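PDB 6TZ0: RNA-dependent RNA Polymerase from Bombyx mori cytoplasmic polyhedrosis virus, which catalyses RNA-directed RNA synthesis, very probably serving both transcription of the double-stranded viral genome and its replication. Local coordinates for residues Thr5-Thr10 with Leu156-Gln161; Ile252-Tyr257 with Met338-Thr343. All blocks are in the same frame, centred on the assembly; numbering follows the deposited sequence.

Both contacts are intrachain and buried, and each joins a loop to the C-terminal end of a helix. Interaction 1 sets the N-terminal loop T5-T10 against the end of helix 145-160. Interaction 2 sets the loop before helix 257-264 against the end of helix 325-339. They come in series: interaction 1 closes before interaction 2 opens. Their centres are 31 Å apart, and their nearest atoms about 14 Å. Interaction 1 is farther from the centre of the chain, about 33 Å, and joins parts away from the annotated sites. Interaction 2 is about 21 Å from that centre. Its R254 side chain is about 11 Å from that of D547, a magnesium-binding residue, so it joins the N-terminal part to the neighbourhood of the active site.

Interaction 1 (Thr5-Thr10 with Leu156-Gln161); sequences TELYNT and LDVWYQ
The Y8 ring meets Q161 at its edge. The carbonyl O of Q161 lies near the ring plane, 3.6 Å from Y8 CD2 and 3.5 Å from Y8 CB. The other flat groups lie on the far side of helix 145-160. W159 CD1 sits over one face of the Y160 ring, offset toward the rim, and the carbonyl O of L156 is at that ring's edge.

Y8 CG stands between its own backbone N and carbonyl carbon (chi1 61°). This turns the ring away from the helix and leaves CB as the main contact point. Y8 CB lies 3.6 Å from D157 O. The D157 carboxylate itself is used elsewhere, in a salt bridge with R168 and a hydrogen bond with Y165.

The contact is the C-terminal end of a helix packed on the loop that leads into helix 11-15. Q161 follows helix 145-160 with a positive phi of 63°. Its N still gives a weak hydrogen bond to D157 O, and its NE2 is hydrogen-bonded to S13 O. T10 is the N-cap of helix 11-15. Its OG1 caps a backbone N early in that helix and also gives a weak hydrogen bond to L7 O.

The apolar contact is between L7 and V158, with L7 CB 4.0 Å from V158 CG2. The same methyl, V158 CG2, also lies against the carbonyl of L7, 3.5 Å from L7 O. L7 continues onto L29 and L33 of helix 20-35, and V158 onto M779 and F783 of helix 774-786.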
loop_
_atom_site.group_PDB
_atom_site.type_symbol
_atom_site.label_atom_id
_atom_site.label_comp_id
_atom_site.label_asym_id
_atom_site.label_seq_id
_atom_site.Cartn_x
_atom_site.Cartn_y
_atom_site.Cartn_z
ATOM N N THR A 5 -15.189 33.110 36.397
ATOM C CA THR A 5 -14.881 34.146 35.419
ATOM C C THR A 5 -13.701 33.737 34.547
ATOM O O THR A 5 -13.804 33.693 33.322
ATOM C CB THR A 5 -14.565 35.484 36.101
ATOM O OG1 THR A 5 -15.691 35.898 36.887
ATOM C CG2 THR A 5 -14.259 36.551 35.065
ATOM N N GLU A 6 -12.580 33.436 35.193
ATOM C CA GLU A 6 -11.358 33.020 34.527
ATOM C C GLU A 6 -10.979 31.613 34.974
ATOM O O GLU A 6 -11.199 31.225 36.124
ATOM C CB GLU A 6 -10.225 34.009 34.818
ATOM C CG GLU A 6 -10.440 35.367 34.168
ATOM C CD GLU A 6 -9.368 36.369 34.525
ATOM O OE1 GLU A 6 -8.554 36.066 35.414
ATOM O OE2 GLU A 6 -9.336 37.458 33.917
ATOM N N LEU A 7 -10.398 30.850 34.044
ATOM C CA LEU A 7 -10.177 29.422 34.250
ATOM C C LEU A 7 -9.066 29.102 35.235
ATOM O O LEU A 7 -9.110 28.039 35.860
ATOM C CB LEU A 7 -9.887 28.740 32.917
ATOM C CG LEU A 7 -11.120 28.521 32.048
ATOM C CD1 LEU A 7 -10.714 28.098 30.672
ATOM C CD2 LEU A 7 -11.982 27.448 32.673
ATOM N N TYR A 8 -8.081 29.975 35.395
ATOM C CA TYR A 8 -7.026 29.739 36.370
ATOM C C TYR A 8 -7.403 30.202 37.768
ATOM O O TYR A 8 -6.569 30.137 38.674
ATOM C CB TYR A 8 -5.720 30.405 35.918
ATOM C CG TYR A 8 -5.767 31.905 35.750
ATOM C CD1 TYR A 8 -6.204 32.471 34.560
ATOM C CD2 TYR A 8 -5.317 32.753 36.753
ATOM C CE1 TYR A 8 -6.235 33.831 34.394
ATOM C CE2 TYR A 8 -5.341 34.114 36.592
ATOM C CZ TYR A 8 -5.796 34.648 35.407
ATOM O OH TYR A 8 -5.825 36.013 35.232
ATOM N N ASN A 9 -8.645 30.640 37.968
ATOM C CA ASN A 9 -9.123 31.079 39.269
ATOM C C ASN A 9 -10.361 30.322 39.724
ATOM O O ASN A 9 -10.976 30.713 40.721
ATOM C CB ASN A 9 -9.413 32.578 39.246
ATOM C CG ASN A 9 -8.163 33.400 39.162
ATOM O OD1 ASN A 9 -7.171 33.104 39.826
ATOM N ND2 ASN A 9 -8.192 34.440 38.342
ATOM N N THR A 10 -10.751 29.266 39.022
ATOM C CA THR A 10 -11.883 28.472 39.464
ATOM C C THR A 10 -11.476 27.562 40.614
ATOM O O THR A 10 -10.293 27.316 40.861
ATOM C CB THR A 10 -12.447 27.638 38.317
ATOM O OG1 THR A 10 -11.430 26.767 37.810
ATOM C CG2 THR A 10 -12.920 28.530 37.208
ATOM N N LEU A 156 -3.478 24.306 30.115
ATOM C CA LEU A 156 -2.287 24.840 30.776
ATOM C C LEU A 156 -2.643 25.793 31.913
ATOM O O LEU A 156 -1.983 25.788 32.961
ATOM C CB LEU A 156 -1.401 25.538 29.752
ATOM C CG LEU A 156 -0.592 24.730 28.750
ATOM C CD1 LEU A 156 -0.224 25.603 27.597
ATOM C CD2 LEU A 156 0.673 24.274 29.419
ATOM N N ASP A 157 -3.696 26.599 31.731
ATOM C CA ASP A 157 -4.109 27.537 32.773
ATOM C C ASP A 157 -4.650 26.813 33.994
ATOM O O ASP A 157 -4.341 27.183 35.129
ATOM C CB ASP A 157 -5.169 28.502 32.247
ATOM C CG ASP A 157 -4.618 29.495 31.264
ATOM O OD1 ASP A 157 -3.404 29.762 31.303
ATOM O OD2 ASP A 157 -5.413 30.036 30.473
ATOM N N VAL A 158 -5.472 25.783 33.782
ATOM C CA VAL A 158 -6.057 25.080 34.921
ATOM C C VAL A 158 -5.006 24.230 35.630
ATOM O O VAL A 158 -5.021 24.107 36.862
ATOM C CB VAL A 158 -7.279 24.265 34.459
ATOM C CG1 VAL A 158 -7.848 23.401 35.565
ATOM C CG2 VAL A 158 -8.340 25.216 33.990
ATOM N N TRP A 159 -4.036 23.689 34.885
ATOM C CA TRP A 159 -2.989 22.908 35.537
ATOM C C TRP A 159 -2.058 23.794 36.358
ATOM O O TRP A 159 -1.804 23.511 37.533
ATOM C CB TRP A 159 -2.181 22.121 34.512
ATOM C CG TRP A 159 -1.197 21.164 35.138
ATOM C CD1 TRP A 159 0.102 21.421 35.459
ATOM C CD2 TRP A 159 -1.423 19.790 35.468
ATOM N NE1 TRP A 159 0.684 20.311 36.003
ATOM C CE2 TRP A 159 -0.229 19.291 36.015
ATOM C CE3 TRP A 159 -2.524 18.936 35.370
ATOM C CZ2 TRP A 159 -0.103 17.981 36.457
ATOM C CZ3 TRP A 159 -2.397 17.640 35.808
ATOM C CH2 TRP A 159 -1.196 17.174 36.343
ATOM N N TYR A 160 -1.539 24.869 35.769
ATOM C CA TYR A 160 -0.540 25.665 36.471
ATOM C C TYR A 160 -1.121 26.790 37.314
ATOM O O TYR A 160 -0.348 27.509 37.956
ATOM C CB TYR A 160 0.471 26.225 35.473
ATOM C CG TYR A 160 1.415 25.166 34.980
ATOM C CD1 TYR A 160 2.554 24.847 35.702
ATOM C CD2 TYR A 160 1.141 24.446 33.830
ATOM C CE1 TYR A 160 3.414 23.870 35.271
ATOM C CE2 TYR A 160 1.995 23.461 33.393
ATOM C CZ TYR A 160 3.128 23.178 34.121
ATOM O OH TYR A 160 3.984 22.200 33.688
ATOM N N GLN A 161 -2.444 26.992 37.282
ATOM C CA GLN A 161 -3.211 27.925 38.123
ATOM C C GLN A 161 -2.845 29.395 37.914
ATOM O O GLN A 161 -3.393 30.267 38.590
ATOM C CB GLN A 161 -3.099 27.584 39.612
ATOM C CG GLN A 161 -3.704 26.262 39.997
ATOM C CD GLN A 161 -3.628 26.015 41.487
ATOM O OE1 GLN A 161 -3.175 26.868 42.245
ATOM N NE2 GLN A 161 -4.031 24.828 41.909
#

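Interaction 2 (Ile252-Tyr257 with Met338-Thr343)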
loop_
_atom_site.group_PDB
_atom_site.type_symbol
_atom_site.label_atom_id
_atom_site.label_comp_id
_atom_site.label_asym_id
_atom_site.label_seq_id
_atom_site.Cartn_x
_atom_site.Cartn_y
_atom_site.Cartn_z
ATOM N N ILE A 252 20.282 15.382 12.684
ATOM C CA ILE A 252 21.395 15.935 13.451
ATOM C C ILE A 252 20.954 16.274 14.867
ATOM O O ILE A 252 21.665 15.995 15.840
ATOM C CB ILE A 252 21.967 17.165 12.723
ATOM C CG1 ILE A 252 22.582 16.762 11.393
ATOM C CG2 ILE A 252 23.004 17.879 13.555
ATOM C CD1 ILE A 252 22.918 17.955 10.538
ATOM N N GLY A 253 19.763 16.837 15.014
ATOM C CA GLY A 253 19.231 17.182 16.313
ATOM C C GLY A 253 18.779 16.029 17.176
ATOM O O GLY A 253 18.334 16.251 18.304
ATOM N N ARG A 254 18.881 14.799 16.682
ATOM C CA ARG A 254 18.497 13.607 17.423
ATOM C C ARG A 254 19.656 12.673 17.724
ATOM O O ARG A 254 19.679 12.074 18.797
ATOM C CB ARG A 254 17.433 12.829 16.644
ATOM C CG ARG A 254 16.041 13.430 16.646
ATOM C CD ARG A 254 15.181 12.697 15.630
ATOM N NE ARG A 254 13.764 13.033 15.704
ATOM C CZ ARG A 254 13.195 14.054 15.087
ATOM N NH1 ARG A 254 13.922 14.874 14.347
ATOM N NH2 ARG A 254 11.897 14.264 15.225
ATOM N N SER A 255 20.624 12.552 16.818
ATOM C CA SER A 255 21.622 11.488 16.841
ATOM C C SER A 255 22.750 11.711 17.851
ATOM O O SER A 255 23.704 10.928 17.870
ATOM C CB SER A 255 22.211 11.311 15.441
ATOM O OG SER A 255 22.925 12.462 15.039
ATOM N N TRP A 256 22.666 12.744 18.687
ATOM C CA TRP A 256 23.662 13.019 19.715
ATOM C C TRP A 256 23.570 12.077 20.908
ATOM O O TRP A 256 24.500 12.056 21.730
ATOM C CB TRP A 256 23.502 14.466 20.196
ATOM C CG TRP A 256 22.115 14.735 20.695
ATOM C CD1 TRP A 256 21.062 15.176 19.962
ATOM C CD2 TRP A 256 21.624 14.540 22.025
ATOM N NE1 TRP A 256 19.948 15.276 20.747
ATOM C CE2 TRP A 256 20.267 14.886 22.020
ATOM C CE3 TRP A 256 22.202 14.106 23.220
ATOM C CZ2 TRP A 256 19.479 14.815 23.158
ATOM C CZ3 TRP A 256 21.419 14.033 24.343
ATOM C CH2 TRP A 256 20.074 14.387 24.306
ATOM N N TYR A 257 22.469 11.326 21.044
ATOM C CA TYR A 257 22.204 10.606 22.286
ATOM C C TYR A 257 23.156 9.445 22.480
ATOM O O TYR A 257 23.408 9.047 23.619
ATOM C CB TYR A 257 20.757 10.108 22.330
ATOM C CG TYR A 257 20.448 8.917 21.454
ATOM C CD1 TYR A 257 20.183 9.076 20.105
ATOM C CD2 TYR A 257 20.355 7.636 21.993
ATOM C CE1 TYR A 257 19.882 7.996 19.309
ATOM C CE2 TYR A 257 20.056 6.552 21.202
ATOM C CZ TYR A 257 19.821 6.739 19.861
ATOM O OH TYR A 257 19.516 5.661 19.067
ATOM N N MET A 338 11.486 19.089 20.375
ATOM C CA MET A 338 12.027 20.319 19.807
ATOM C C MET A 338 12.217 20.247 18.301
ATOM O O MET A 338 12.213 21.289 17.641
ATOM C CB MET A 338 13.357 20.673 20.462
ATOM C CG MET A 338 13.217 21.170 21.875
ATOM S SD MET A 338 14.779 21.496 22.696
ATOM C CE MET A 338 14.178 21.883 24.329
ATOM N N THR A 339 12.408 19.061 17.733
ATOM C CA THR A 339 12.619 18.961 16.293
ATOM C C THR A 339 11.383 18.521 15.518
ATOM O O THR A 339 11.213 18.924 14.368
ATOM C CB THR A 339 13.776 18.006 15.988
ATOM O OG1 THR A 339 13.554 16.758 16.650
ATOM C CG2 THR A 339 15.098 18.590 16.435
ATOM N N ASN A 340 10.524 17.694 16.104
ATOM C CA ASN A 340 9.299 17.287 15.431
ATOM C C ASN A 340 8.172 18.242 15.793
ATOM O O ASN A 340 8.101 18.765 16.906
ATOM C CB ASN A 340 8.914 15.851 15.798
ATOM C CG ASN A 340 7.819 15.279 14.901
ATOM O OD1 ASN A 340 7.337 15.934 13.981
ATOM N ND2 ASN A 340 7.422 14.043 15.177
ATOM N N ASP A 341 7.278 18.448 14.832
ATOM C CA ASP A 341 6.245 19.467 14.919
ATOM C C ASP A 341 4.865 18.902 15.209
ATOM O O ASP A 341 4.014 19.623 15.734
ATOM C CB ASP A 341 6.180 20.229 13.598
ATOM C CG ASP A 341 5.502 21.564 13.714
ATOM O OD1 ASP A 341 5.202 22.003 14.839
ATOM O OD2 ASP A 341 5.256 22.177 12.660
ATOM N N GLY A 342 4.609 17.649 14.855
ATOM C CA GLY A 342 3.306 17.065 15.008
ATOM C C GLY A 342 2.428 17.165 13.780
ATOM O O GLY A 342 1.649 16.248 13.521
ATOM N N THR A 343 2.546 18.243 13.008
ATOM C CA THR A 343 1.707 18.416 11.830
ATOM C C THR A 343 2.101 17.437 10.734
ATOM O O THR A 343 3.249 16.996 10.648
ATOM C CB THR A 343 1.824 19.837 11.283
ATOM O OG1 THR A 343 3.159 20.060 10.814
ATOM C CG2 THR A 343 1.527 20.831 12.361
#
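T339 OG1 sits over one face of the R254 guanidinium, 3.1 Å from R254 CZ. The angles are poor for hydrogen bonding, so this is face contact only. N340 CB lies at the edge of the same group, near its plane, 3.4 Å from R254 NH2. The motif on one side is a type I beta turn, R254 to Y257, leading into helix 257-264. On the other side is the end of helix 325-339. G253 adds a looser contact, its CA 4.4 Å from T339 CG2.

R254 reaches across because its chain is extended from CG to NE (chi2 169°, chi3 170°). Its two terminal nitrogens are held from outside the pair, NH1 by K250 O and NH2 by a salt bridge to D483, which fixes how the guanidinium is turned. R336 brings a like charge close to R254 NE, probably offset in part by D483, while T339 OG1 is hydrogen-bonded to C335 O in its own helix. The R254 side chain is about 11 Å from that of D547, a magnesium-binding residue with no magnesium bound in this chain.

Further out, W256 NE1 gives a weak hydrogen bond to G253 O across the loop. Beyond the helix end the N340 side chain forms an Asx turn. N340 OD1 takes two weak hydrogen bonds, from D341 N at 2.7 Å and from G342 N at 3.3 Å, the second nearly straight at 167°.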